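Local coordinates for glutathione s-transferase protein (PDB 3TOU) that binds glutathione and probably acts as a glutathione transferase, joining the tripeptide's thiol to electrophilic substrates, at residues A[19-27]-A[72-81]; A[159-170]-A[188-198]. All coordinates share one frame; numbering follows the deposited sequence.

Contact 1: A[19-27]-A[72-81]; sequences VVLAEKKID and ADTLSPVARL
Lys24 drives its ammonium into the turn that follows helix 65-74, where five oxygens of residues 73-81 surround NZ and share its three N-H bonds. Four are carbonyls, Asp73 O, Ser76 O, Val78 O and Ala79 O, the last three met from above their planes and Ala79 O lying 2.8 Å from Lys24 NZ. The fifth, Asp73 OD1, completes a salt bridge at 3.0 Å from NZ, met from above the carboxylate plane; Leu81 N reaches the same oxygen from the opposite face. Bends at chi2 (-62°) and chi3 (-59°) fold the lysine chain into this cluster. In return, Ser76 OG donates to Lys24 O at 2.6 Å, on a lone pair in the carbonyl plane. Val20 CG1, 3.7 Å from Ala72 CB, and Leu21 CD2 form with that methyl the buried apolar part; Ile26 CD1 on Leu75 CB lies nearer its outer margin. On the solvent side Val78 CG1 approaches Glu23 O to 3.5 Å, but Lys25 CG only to 4.2 Å, and the rest of the Lys25 chain runs off from the loop. A Schellman motif at Lys25 and an ST turn at Ser76 thus join helix 12-23 to the end of helix 65-74 in the thioredoxin-like N-terminal domain.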
loop_
_atom_site.group_PDB
_atom_site.type_symbol
_atom_site.label_atom_id
_atom_site.label_comp_id
_atom_site.label_asym_id
_atom_site.label_seq_id
_atom_site.Cartn_x
_atom_site.Cartn_y
_atom_site.Cartn_z
ATOM N N VAL A 19 -16.477 -1.467 3.096
ATOM C CA VAL A 19 -16.919 -0.820 4.336
ATOM C C VAL A 19 -17.014 0.694 4.154
ATOM O O VAL A 19 -17.996 1.305 4.570
ATOM C CB VAL A 19 -16.020 -1.174 5.533
ATOM C CG1 VAL A 19 -16.409 -0.357 6.790
ATOM C CG2 VAL A 19 -16.136 -2.683 5.820
ATOM N N VAL A 20 -16.003 1.280 3.519
ATOM C CA VAL A 20 -16.005 2.707 3.232
ATOM C C VAL A 20 -17.219 3.075 2.371
ATOM O O VAL A 20 -17.929 4.035 2.692
ATOM C CB VAL A 20 -14.694 3.134 2.524
ATOM C CG1 VAL A 20 -14.821 4.527 1.894
ATOM C CG2 VAL A 20 -13.559 3.139 3.552
ATOM N N LEU A 21 -17.456 2.310 1.306
ATOM C CA LEU A 21 -18.581 2.576 0.406
ATOM C C LEU A 21 -19.920 2.505 1.152
ATOM O O LEU A 21 -20.809 3.315 0.907
ATOM C CB LEU A 21 -18.553 1.632 -0.804
ATOM C CG LEU A 21 -17.391 1.865 -1.799
ATOM C CD1 LEU A 21 -17.294 0.736 -2.817
ATOM C CD2 LEU A 21 -17.495 3.206 -2.510
ATOM N N ALA A 22 -20.042 1.555 2.077
ATOM C CA ALA A 22 -21.280 1.408 2.863
ATOM C C ALA A 22 -21.457 2.586 3.829
ATOM O O ALA A 22 -22.550 3.156 3.928
ATOM C CB ALA A 22 -21.275 0.077 3.614
ATOM N N GLU A 23 -20.382 2.954 4.530
ATOM C CA GLU A 23 -20.420 4.109 5.454
ATOM C C GLU A 23 -20.729 5.400 4.705
ATOM O O GLU A 23 -21.455 6.259 5.214
ATOM C CB GLU A 23 -19.110 4.266 6.242
ATOM C CG GLU A 23 -18.796 3.097 7.208
ATOM C CD GLU A 23 -19.677 3.075 8.467
ATOM O OE1 GLU A 23 -20.138 4.152 8.890
ATOM O OE2 GLU A 23 -19.908 1.981 9.030
ATOM N N LYS A 24 -20.217 5.513 3.480
ATOM C CA LYS A 24 -20.432 6.725 2.685
ATOM C C LYS A 24 -21.760 6.740 1.953
ATOM O O LYS A 24 -22.128 7.763 1.354
ATOM C CB LYS A 24 -19.283 6.946 1.677
ATOM C CG LYS A 24 -17.894 7.168 2.285
ATOM C CD LYS A 24 -17.770 8.402 3.175
ATOM C CE LYS A 24 -18.111 9.703 2.401
ATOM N NZ LYS A 24 -17.793 10.911 3.227
ATOM N N LYS A 25 -22.479 5.616 2.007
ATOM C CA LYS A 25 -23.762 5.443 1.293
ATOM C C LYS A 25 -23.624 5.584 -0.220
ATOM O O LYS A 25 -24.476 6.163 -0.901
ATOM C CB LYS A 25 -24.857 6.376 1.846
ATOM C CG LYS A 25 -25.169 6.124 3.305
ATOM C CD LYS A 25 -25.984 4.868 3.412
ATOM C CE LYS A 25 -26.004 4.349 4.803
ATOM N NZ LYS A 25 -26.823 3.112 4.857
ATOM N N ILE A 26 -22.524 5.051 -0.736
ATOM C CA ILE A 26 -22.251 5.088 -2.169
ATOM C C ILE A 26 -22.669 3.757 -2.780
ATOM O O ILE A 26 -22.236 2.684 -2.338
ATOM C CB ILE A 26 -20.755 5.350 -2.447
ATOM C CG1 ILE A 26 -20.361 6.741 -1.958
ATOM C CG2 ILE A 26 -20.446 5.207 -3.950
ATOM C CD1 ILE A 26 -18.862 6.948 -1.882
ATOM N N ASP A 27 -23.530 3.837 -3.789
ATOM C CA ASP A 27 -24.003 2.671 -4.501
ATOM C C ASP A 27 -22.907 2.153 -5.442
ATOM O O ASP A 27 -22.190 2.946 -6.053
ATOM C CB ASP A 27 -25.252 3.047 -5.298
ATOM C CG ASP A 27 -26.011 1.843 -5.816
ATOM O OD1 ASP A 27 -26.028 0.787 -5.140
ATOM O OD2 ASP A 27 -26.609 1.968 -6.907
ATOM N N ALA A 72 -13.384 7.669 -2.426
ATOM C CA ALA A 72 -14.767 7.428 -1.996
ATOM C C ALA A 72 -15.210 8.406 -0.905
ATOM O O ALA A 72 -16.372 8.840 -0.893
ATOM C CB ALA A 72 -14.957 5.970 -1.539
ATOM N N ASP A 73 -14.293 8.770 -0.004
ATOM C CA ASP A 73 -14.622 9.746 1.046
ATOM C C ASP A 73 -15.042 11.120 0.486
ATOM O O ASP A 73 -15.806 11.842 1.125
ATOM C CB ASP A 73 -13.456 9.919 2.026
ATOM C CG ASP A 73 -13.876 10.586 3.336
ATOM O OD1 ASP A 73 -14.972 10.271 3.880
ATOM O OD2 ASP A 73 -13.095 11.431 3.830
ATOM N N THR A 74 -14.555 11.464 -0.709
ATOM C CA THR A 74 -14.912 12.744 -1.363
ATOM C C THR A 74 -16.258 12.738 -2.107
ATOM O O THR A 74 -16.773 13.806 -2.467
ATOM C CB THR A 74 -13.834 13.213 -2.363
ATOM O OG1 THR A 74 -13.971 12.475 -3.590
ATOM C CG2 THR A 74 -12.435 13.050 -1.793
ATOM N N LEU A 75 -16.825 11.554 -2.337
ATOM C CA LEU A 75 -17.991 11.400 -3.218
ATOM C C LEU A 75 -19.339 11.618 -2.538
ATOM O O LEU A 75 -20.385 11.636 -3.192
ATOM C CB LEU A 75 -18.004 10.013 -3.853
ATOM C CG LEU A 75 -16.910 9.665 -4.852
ATOM C CD1 LEU A 75 -17.035 8.195 -5.207
ATOM C CD2 LEU A 75 -17.017 10.556 -6.092
ATOM N N SER A 76 -19.319 11.735 -1.223
ATOM C CA SER A 76 -20.555 11.829 -0.468
ATOM C C SER A 76 -20.326 12.647 0.791
ATOM O O SER A 76 -19.212 12.640 1.338
ATOM C CB SER A 76 -21.048 10.410 -0.152
ATOM O OG SER A 76 -21.567 10.318 1.149
ATOM N N PRO A 77 -21.370 13.369 1.259
ATOM C CA PRO A 77 -21.224 14.156 2.472
ATOM C C PRO A 77 -21.473 13.353 3.754
ATOM O O PRO A 77 -21.359 13.914 4.849
ATOM C CB PRO A 77 -22.315 15.220 2.309
ATOM C CG PRO A 77 -23.406 14.495 1.605
ATOM C CD PRO A 77 -22.678 13.610 0.610
ATOM N N VAL A 78 -21.826 12.071 3.609
ATOM C CA VAL A 78 -22.162 11.212 4.744
ATOM C C VAL A 78 -20.875 10.791 5.408
ATOM O O VAL A 78 -20.067 10.092 4.793
ATOM C CB VAL A 78 -22.942 9.928 4.325
ATOM C CG1 VAL A 78 -23.396 9.148 5.564
ATOM C CG2 VAL A 78 -24.137 10.266 3.440
ATOM N N ALA A 79 -20.686 11.246 6.647
ATOM C CA ALA A 79 -19.468 11.037 7.431
ATOM C C ALA A 79 -18.245 11.719 6.819
ATOM O O ALA A 79 -18.268 12.163 5.664
ATOM C CB ALA A 79 -19.209 9.549 7.689
ATOM N N ARG A 80 -17.202 11.856 7.624
ATOM C CA ARG A 80 -15.915 12.335 7.135
ATOM C C ARG A 80 -14.879 11.331 7.618
ATOM O O ARG A 80 -14.468 11.351 8.775
ATOM C CB ARG A 80 -15.611 13.754 7.637
ATOM C CG ARG A 80 -14.347 14.395 7.022
ATOM C CD ARG A 80 -14.317 14.298 5.489
ATOM N NE ARG A 80 -13.162 14.987 4.910
ATOM C CZ ARG A 80 -13.148 16.268 4.539
ATOM N NH1 ARG A 80 -14.229 17.028 4.689
ATOM N NH2 ARG A 80 -12.050 16.795 4.012
ATOM N N LEU A 81 -14.481 10.430 6.730
ATOM C CA LEU A 81 -13.613 9.318 7.131
ATOM C C LEU A 81 -12.121 9.652 7.118
ATOM O O LEU A 81 -11.321 8.946 7.732
ATOM C CB LEU A 81 -13.889 8.083 6.276
ATOM C CG LEU A 81 -15.307 7.504 6.343
ATOM C CD1 LEU A 81 -15.449 6.364 5.357
ATOM C CD2 LEU A 81 -15.645 7.066 7.771
#

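Contact 2: A[159-170]-A[188-198]; sequences DIAVGCALAYLD and FYTRIEKRPSF. With ACT (acetate ion), chain D.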
loop_
_atom_site.group_PDB
_atom_site.type_symbol
_atom_site.label_atom_id
_atom_site.label_comp_id
_atom_site.label_asym_id
_atom_site.label_seq_id
_atom_site.Cartn_x
_atom_site.Cartn_y
_atom_site.Cartn_z
ATOM N N ASP A 159 -10.170 3.379 11.890
ATOM C CA ASP A 159 -10.959 2.333 12.545
ATOM C C ASP A 159 -11.394 1.248 11.579
ATOM O O ASP A 159 -11.334 0.061 11.921
ATOM C CB ASP A 159 -12.189 2.956 13.193
ATOM C CG ASP A 159 -11.821 4.050 14.154
ATOM O OD1 ASP A 159 -11.218 3.733 15.195
ATOM O OD2 ASP A 159 -12.106 5.224 13.848
ATOM N N ILE A 160 -11.832 1.659 10.384
ATOM C CA ILE A 160 -12.245 0.705 9.340
ATOM C C ILE A 160 -11.097 -0.242 8.998
ATOM O O ILE A 160 -11.266 -1.470 9.002
ATOM C CB ILE A 160 -12.756 1.432 8.072
ATOM C CG1 ILE A 160 -14.067 2.171 8.383
ATOM C CG2 ILE A 160 -12.908 0.454 6.874
ATOM C CD1 ILE A 160 -14.530 3.114 7.281
ATOM N N ALA A 161 -9.931 0.340 8.739
ATOM C CA ALA A 161 -8.736 -0.431 8.389
ATOM C C ALA A 161 -8.327 -1.398 9.495
ATOM O O ALA A 161 -8.072 -2.574 9.221
ATOM C CB ALA A 161 -7.597 0.496 8.019
ATOM N N VAL A 162 -8.283 -0.914 10.738
ATOM C CA VAL A 162 -7.920 -1.776 11.870
ATOM C C VAL A 162 -8.948 -2.918 12.017
ATOM O O VAL A 162 -8.584 -4.087 12.190
ATOM C CB VAL A 162 -7.787 -0.959 13.188
ATOM C CG1 VAL A 162 -7.688 -1.889 14.413
ATOM C CG2 VAL A 162 -6.567 -0.044 13.138
ATOM N N GLY A 163 -10.225 -2.571 11.933
ATOM C CA GLY A 163 -11.310 -3.559 11.989
ATOM C C GLY A 163 -11.172 -4.675 10.963
ATOM O O GLY A 163 -11.309 -5.861 11.288
ATOM N N CYS A 164 -10.879 -4.296 9.724
ATOM C CA CYS A 164 -10.695 -5.271 8.649
ATOM C C CYS A 164 -9.486 -6.181 8.906
ATOM O O CYS A 164 -9.542 -7.388 8.632
ATOM C CB CYS A 164 -10.540 -4.561 7.312
ATOM S SG CYS A 164 -12.079 -3.795 6.744
ATOM N N ALA A 165 -8.408 -5.602 9.425
ATOM C CA ALA A 165 -7.218 -6.386 9.797
ATOM C C ALA A 165 -7.480 -7.412 10.906
ATOM O O ALA A 165 -7.090 -8.572 10.774
ATOM C CB ALA A 165 -6.052 -5.477 10.179
ATOM N N LEU A 166 -8.133 -6.990 11.991
ATOM C CA LEU A 166 -8.449 -7.922 13.083
ATOM C C LEU A 166 -9.386 -9.025 12.600
ATOM O O LEU A 166 -9.166 -10.201 12.901
ATOM C CB LEU A 166 -9.066 -7.190 14.285
ATOM C CG LEU A 166 -8.184 -6.100 14.904
ATOM C CD1 LEU A 166 -8.914 -5.377 16.020
ATOM C CD2 LEU A 166 -6.883 -6.663 15.417
ATOM N N ALA A 167 -10.402 -8.645 11.822
ATOM C CA ALA A 167 -11.341 -9.618 11.236
ATOM C C ALA A 167 -10.637 -10.601 10.315
ATOM O O ALA A 167 -10.991 -11.777 10.263
ATOM C CB ALA A 167 -12.426 -8.910 10.456
ATOM N N TYR A 168 -9.644 -10.113 9.578
ATOM C CA TYR A 168 -8.893 -10.973 8.682
ATOM C C TYR A 168 -8.065 -12.011 9.446
ATOM O O TYR A 168 -7.957 -13.163 9.014
ATOM C CB TYR A 168 -8.039 -10.161 7.705
ATOM C CG TYR A 168 -7.403 -11.026 6.643
ATOM C CD1 TYR A 168 -8.181 -11.609 5.642
ATOM C CD2 TYR A 168 -6.036 -11.299 6.668
ATOM C CE1 TYR A 168 -7.601 -12.433 4.677
ATOM C CE2 TYR A 168 -5.451 -12.107 5.711
ATOM C CZ TYR A 168 -6.233 -12.672 4.722
ATOM O OH TYR A 168 -5.623 -13.482 3.773
ATOM N N LEU A 169 -7.491 -11.607 10.581
ATOM C CA LEU A 169 -6.824 -12.565 11.466
ATOM C C LEU A 169 -7.793 -13.646 11.968
ATOM O O LEU A 169 -7.445 -14.822 11.961
ATOM C CB LEU A 169 -6.148 -11.858 12.645
ATOM C CG LEU A 169 -4.951 -10.968 12.293
ATOM C CD1 LEU A 169 -4.382 -10.361 13.584
ATOM C CD2 LEU A 169 -3.867 -11.776 11.538
ATOM N N ASP A 170 -9.006 -13.260 12.373
ATOM C CA ASP A 170 -10.014 -14.241 12.814
ATOM C C ASP A 170 -10.322 -15.271 11.722
ATOM O O ASP A 170 -10.526 -16.449 11.992
ATOM C CB ASP A 170 -11.332 -13.548 13.179
ATOM C CG ASP A 170 -11.313 -12.908 14.545
ATOM O OD1 ASP A 170 -10.332 -13.072 15.301
ATOM O OD2 ASP A 170 -12.307 -12.220 14.847
ATOM N N PHE A 188 -12.500 -3.010 21.216
ATOM C CA PHE A 188 -12.634 -2.231 19.988
ATOM C C PHE A 188 -13.383 -3.022 18.918
ATOM O O PHE A 188 -14.308 -2.501 18.266
ATOM C CB PHE A 188 -11.252 -1.832 19.462
ATOM C CG PHE A 188 -11.278 -1.226 18.081
ATOM C CD1 PHE A 188 -11.509 0.142 17.909
ATOM C CD2 PHE A 188 -11.077 -2.029 16.950
ATOM C CE1 PHE A 188 -11.535 0.701 16.628
ATOM C CE2 PHE A 188 -11.121 -1.479 15.657
ATOM C CZ PHE A 188 -11.340 -0.113 15.504
ATOM N N TYR A 189 -12.972 -4.271 18.732
ATOM C CA TYR A 189 -13.536 -5.082 17.673
ATOM C C TYR A 189 -14.989 -5.446 17.957
ATOM O O TYR A 189 -15.809 -5.434 17.045
ATOM C CB TYR A 189 -12.691 -6.322 17.414
ATOM C CG TYR A 189 -13.188 -7.101 16.232
ATOM C CD1 TYR A 189 -13.051 -6.593 14.939
ATOM C CD2 TYR A 189 -13.829 -8.333 16.403
ATOM C CE1 TYR A 189 -13.517 -7.302 13.843
ATOM C CE2 TYR A 189 -14.314 -9.047 15.313
ATOM C CZ TYR A 189 -14.139 -8.531 14.034
ATOM O OH TYR A 189 -14.608 -9.214 12.951
ATOM N N THR A 190 -15.309 -5.727 19.225
ATOM C CA THR A 190 -16.698 -5.955 19.646
ATOM C C THR A 190 -17.595 -4.766 19.256
ATOM O O THR A 190 -18.726 -4.959 18.796
ATOM C CB THR A 190 -16.756 -6.264 21.186
ATOM O OG1 THR A 190 -16.139 -7.536 21.435
ATOM C CG2 THR A 190 -18.193 -6.296 21.718
ATOM N N ARG A 191 -17.073 -3.548 19.403
ATOM C CA ARG A 191 -17.813 -2.334 19.027
ATOM C C ARG A 191 -17.959 -2.150 17.512
ATOM O O ARG A 191 -19.007 -1.695 17.044
ATOM C CB ARG A 191 -17.160 -1.088 19.609
ATOM C CG ARG A 191 -17.190 -0.997 21.139
ATOM C CD ARG A 191 -16.796 0.399 21.623
ATOM N NE ARG A 191 -15.436 0.818 21.258
ATOM C CZ ARG A 191 -14.326 0.490 21.925
ATOM N NH1 ARG A 191 -14.387 -0.296 22.990
ATOM N NH2 ARG A 191 -13.136 0.936 21.518
ATOM N N ILE A 192 -16.914 -2.475 16.753
ATOM C CA ILE A 192 -16.956 -2.218 15.307
ATOM C C ILE A 192 -17.637 -3.328 14.504
ATOM O O ILE A 192 -18.250 -3.047 13.476
ATOM C CB ILE A 192 -15.551 -1.842 14.727
ATOM C CG1 ILE A 192 -15.715 -0.879 13.534
ATOM C CG2 ILE A 192 -14.720 -3.090 14.395
ATOM C CD1 ILE A 192 -14.421 -0.272 13.040
ATOM N N GLU A 193 -17.564 -4.575 14.984
ATOM C CA GLU A 193 -18.082 -5.725 14.226
ATOM C C GLU A 193 -19.602 -5.708 14.060
ATOM O O GLU A 193 -20.121 -6.306 13.126
ATOM C CB GLU A 193 -17.621 -7.063 14.824
ATOM C CG GLU A 193 -18.338 -7.489 16.114
ATOM C CD GLU A 193 -17.821 -8.812 16.662
ATOM O OE1 GLU A 193 -17.616 -9.759 15.873
ATOM O OE2 GLU A 193 -17.633 -8.904 17.892
ATOM N N LYS A 194 -20.289 -4.992 14.949
ATOM C CA LYS A 194 -21.746 -4.903 14.926
ATOM C C LYS A 194 -22.271 -3.822 13.974
ATOM O O LYS A 194 -23.486 -3.715 13.775
ATOM C CB LYS A 194 -22.295 -4.685 16.341
ATOM C CG LYS A 194 -21.826 -3.402 16.999
ATOM C CD LYS A 194 -22.428 -3.222 18.402
ATOM C CE LYS A 194 -21.688 -2.145 19.200
ATOM N NZ LYS A 194 -21.654 -0.821 18.502
ATOM N N ARG A 195 -21.374 -3.010 13.407
ATOM C CA ARG A 195 -21.798 -1.986 12.443
ATOM C C ARG A 195 -22.331 -2.686 11.212
ATOM O O ARG A 195 -21.739 -3.678 10.780
ATOM C CB ARG A 195 -20.630 -1.079 12.021
ATOM C CG ARG A 195 -20.067 -0.211 13.113
ATOM C CD ARG A 195 -19.036 0.803 12.580
ATOM N NE ARG A 195 -19.669 1.932 11.883
ATOM C CZ ARG A 195 -20.188 3.001 12.486
ATOM N NH1 ARG A 195 -20.173 3.111 13.823
ATOM N NH2 ARG A 195 -20.732 3.968 11.751
ATOM N N PRO A 196 -23.454 -2.185 10.641
ATOM C CA PRO A 196 -24.004 -2.774 9.418
ATOM C C PRO A 196 -22.945 -2.937 8.317
ATOM O O PRO A 196 -22.904 -3.976 7.680
ATOM C CB PRO A 196 -25.085 -1.768 9.003
ATOM C CG PRO A 196 -25.576 -1.229 10.301
ATOM C CD PRO A 196 -24.316 -1.102 11.152
ATOM N N SER A 197 -22.062 -1.953 8.156
ATOM C CA SER A 197 -21.003 -2.039 7.139
ATOM C C SER A 197 -20.088 -3.250 7.337
ATOM O O SER A 197 -19.632 -3.844 6.355
ATOM C CB SER A 197 -20.181 -0.748 7.110
ATOM O OG SER A 197 -19.565 -0.537 8.369
ATOM N N PHE A 198 -19.833 -3.631 8.591
ATOM C CA PHE A 198 -19.043 -4.830 8.863
ATOM C C PHE A 198 -19.872 -6.104 8.737
ATOM O O PHE A 198 -19.411 -7.083 8.166
ATOM C CB PHE A 198 -18.361 -4.750 10.238
ATOM C CG PHE A 198 -17.009 -4.080 10.192
ATOM C CD1 PHE A 198 -16.909 -2.697 10.105
ATOM C CD2 PHE A 198 -15.846 -4.846 10.176
ATOM C CE1 PHE A 198 -15.651 -2.076 10.038
ATOM C CE2 PHE A 198 -14.583 -4.241 10.096
ATOM C CZ PHE A 198 -14.488 -2.854 10.027
HETATM C C ACT D . -7.332 -14.384 1.083
HETATM O O ACT D . -7.784 -15.212 0.268
HETATM O OXT ACT D . -7.217 -14.775 2.262
HETATM C CH3 ACT D . -6.952 -13.000 0.668
HETATM O O HOH W 1 -14.374 -11.859 13.229
#
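Phe188 and Tyr189 enter helix 159-170 as neighbouring knobs, each seated among four residues, and both holes share Gly163 and Leu166. Asp159 OD1 and Gly163 N lie at the edge of the Phe188 ring, with OD1 3.4 Å from Phe188 CE1, while Val162 CG1 touches CE2 of that ring at 3.7 Å. The Tyr189 ring meets the next turn obliquely, near Gly163 O and Ala167 CB, and its OH comes 3.3 Å from Ala167 CB. With CG anti to the backbone N in both aromatics (chi1 170° and -174°), the rings extend toward the facing helix. Gly163, with no side chain, lets the Phe198 edge come up to the backbone, CE2 standing 3.5 Å from Gly163 C. Ile192 CD1 sits 3.3 Å from Asp159 O.

The second shell is polar. A water donates to Asp170 OD2 at 2.6 Å and is also hydrogen-bonded to Tyr189 OH, linking the two helices, and Arg179 pairs with the same carboxylate oxygen. Asp159 is fixed by the backbone N of Cys150 and Thr156. The axes of 159-170 and 188-193 cross at -104°, 10.2 Å apart. Farther out, helix 157-172 also packs against helix 86-114 through Val162 and Tyr168, helix 123-144 through Leu166, and helix 12-23 of the N-terminal domain through Ile160 and Ala167.

How the contacts relate
The centres of contacts 1 and 2 lie about 17 Å apart, yet their segments touch directly. Glu23 OE2 of contact 1 receives two partners from contact 2, a salt bridge from Arg195 NE at 2.9 Å and a probable hydrogen bond with Ser197 OG at 2.6 Å. Apolar packing runs beside it, Val19 CG1 approaching Ile160 CG2 to 3.6 Å. Helix 12-23 thus joins the N-terminal domain to the helical one. Neither contact reaches the bound glutathione: the side chain of Val20 is about 12 Å from it and that of Cys164 about 11 Å, and each is about 9 Å from the side chain of glutathione-binding Ser65.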